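Local structure of endonuclease 2 (Arabidopsis thaliana, 4CXP) at residues 177-181 / 244-248. The protein cleaves RNA and single-stranded DNA endonucleolytically, and double-stranded DNA less well, using divalent metal ions and leaving 5'-phosphorylated products. Numbering follows the deposited sequence. Where two conformers were deposited one is given.
Sequences MVDAL and YQRLA. With NAG (2-acetamido-2-deoxy-beta-D-glucopyranose), chain D.
Leu181 and Met177, one turn apart on helix 176-187, meet Tyr244, Leu247 and Ala248 of helix 233-262. The branched end of Leu181 lies between the helices, its two methyls serving different partners: CD2 lies 3.7 Å from Tyr244 CB and reaches Ala248 CB, while CD1 turns to Leu247 CB at 4.3 Å. Met177, long and unbranched, extends with CG anti to its backbone N (chi1 -168°). In the conformer described here, one of two, Met177 SD lies at the edge of the Tyr244 ring, in its plane and 5.2 Å from its centroid, a Met-aromatic contact, and Met177 SD also touches Leu247 CD1 at 4.2 Å. The small Ala248 suits the closest backbone approach, its CA 6.4 Å from Leu181 CA; the short helical segments cross at -82°.

One face of the Tyr244 ring receives the N-acetyl methyl of a glycan GlcNAc, C8 lying 3.4 Å above the plane over the ring centre, a CH-pi arrangement. NAG C8 also touches Ala180 CB, and it lies 3.6 Å from Leu181 CD2. Tyrosine suits this place by offering a face to the methyl and an edge to the sulfur, while its hydroxyl hydrogen-bonds Tyr170, which probably limits ring rotation. Farther out, Ile8 of helix 3-15 packs against Met177 and Leu181, and the Leu247 side chain touches Trp1, a zinc ligand. With no hydrogen bond across it, the contact joins the two helices by dispersion and burial of apolar surface, and the acetyl methyl extends that apolar layer.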
# COMPACT_ATOMS: atom_id res chain seq x y z
N MET A 177 0.27 14.78 -8.41
CA MET A 177 -0.72 13.86 -7.87
C MET A 177 -0.75 13.95 -6.33
O MET A 177 -1.82 14.00 -5.74
CB MET A 177 -0.47 12.43 -8.35
CG MET A 177 -1.64 11.49 -8.05
SD MET A 177 -1.40 9.75 -8.48
CE MET A 177 -1.17 9.96 -10.21
N VAL A 178 0.41 14.01 -5.69
CA VAL A 178 0.48 14.18 -4.24
C VAL A 178 -0.27 15.41 -3.78
O VAL A 178 -1.04 15.38 -2.83
CB VAL A 178 1.93 14.39 -3.76
CG1 VAL A 178 2.00 14.85 -2.30
CG2 VAL A 178 2.64 13.09 -3.95
N ASP A 179 0.00 16.52 -4.46
CA ASP A 179 -0.60 17.77 -4.07
C ASP A 179 -2.11 17.73 -4.22
O ASP A 179 -2.85 18.23 -3.38
CB ASP A 179 0.02 18.93 -4.88
CG ASP A 179 1.50 19.18 -4.51
OD1 ASP A 179 1.98 18.66 -3.48
OD2 ASP A 179 2.19 19.88 -5.28
N ALA A 180 -2.59 17.10 -5.28
CA ALA A 180 -4.02 17.01 -5.52
C ALA A 180 -4.69 16.09 -4.48
O ALA A 180 -5.80 16.37 -4.02
CB ALA A 180 -4.29 16.52 -6.93
N LEU A 181 -4.03 15.00 -4.13
CA LEU A 181 -4.54 14.12 -3.07
C LEU A 181 -4.60 14.85 -1.73
O LEU A 181 -5.59 14.74 -1.01
CB LEU A 181 -3.71 12.85 -2.98
CG LEU A 181 -3.81 11.90 -4.16
CD1 LEU A 181 -2.72 10.88 -4.13
CD2 LEU A 181 -5.18 11.24 -4.20
N TYR A 244 -6.70 6.66 -6.44
CA TYR A 244 -6.56 7.84 -5.60
C TYR A 244 -6.99 7.56 -4.15
O TYR A 244 -6.31 7.92 -3.21
CB TYR A 244 -7.37 8.99 -6.15
CG TYR A 244 -6.92 9.64 -7.44
CD1 TYR A 244 -5.62 9.62 -7.90
CD2 TYR A 244 -7.85 10.36 -8.17
CE1 TYR A 244 -5.25 10.31 -9.05
CE2 TYR A 244 -7.50 11.06 -9.32
CZ TYR A 244 -6.19 11.03 -9.74
OH TYR A 244 -5.80 11.75 -10.86
N GLN A 245 -8.16 6.93 -4.01
CA GLN A 245 -8.69 6.61 -2.69
C GLN A 245 -7.70 5.76 -1.89
O GLN A 245 -7.45 6.04 -0.72
CB GLN A 245 -10.01 5.87 -2.84
CG GLN A 245 -10.70 5.51 -1.53
CD GLN A 245 -11.58 4.30 -1.70
OE1 GLN A 245 -12.57 4.34 -2.41
NE2 GLN A 245 -11.18 3.19 -1.08
N ARG A 246 -7.19 4.71 -2.51
CA ARG A 246 -6.31 3.80 -1.79
C ARG A 246 -4.97 4.41 -1.44
O ARG A 246 -4.43 4.14 -0.38
CB ARG A 246 -6.11 2.51 -2.59
CG ARG A 246 -7.37 1.69 -2.83
CD ARG A 246 -8.13 1.31 -1.57
NE ARG A 246 -7.44 0.24 -0.85
CZ ARG A 246 -7.85 -0.24 0.32
NH1 ARG A 246 -8.76 0.41 1.03
NH2 ARG A 246 -7.35 -1.39 0.75
N LEU A 247 -4.43 5.27 -2.32
CA LEU A 247 -3.21 5.99 -2.01
C LEU A 247 -3.42 6.96 -0.84
O LEU A 247 -2.60 7.06 0.07
CB LEU A 247 -2.69 6.72 -3.23
CG LEU A 247 -2.25 5.86 -4.41
CD1 LEU A 247 -1.93 6.73 -5.62
CD2 LEU A 247 -1.08 4.95 -4.08
N ALA A 248 -4.53 7.69 -0.88
CA ALA A 248 -4.85 8.63 0.19
C ALA A 248 -5.07 7.89 1.51
O ALA A 248 -4.57 8.30 2.55
CB ALA A 248 -6.05 9.45 -0.18
C1 NAG D . -10.03 15.64 -6.16
C2 NAG D . -9.75 14.64 -7.27
C3 NAG D . -10.37 15.13 -8.57
C4 NAG D . -11.84 15.41 -8.38
C5 NAG D . -12.06 16.33 -7.18
C6 NAG D . -13.52 16.56 -6.84
C7 NAG D . -7.69 13.48 -6.73
C8 NAG D . -6.22 13.33 -6.96
N2 NAG D . -8.33 14.40 -7.42
O3 NAG D . -10.16 14.16 -9.59
O4 NAG D . -12.34 16.01 -9.56
O5 NAG D . -11.44 15.76 -6.03
O6 NAG D . -14.17 15.33 -6.58
O7 NAG D . -8.25 12.78 -5.88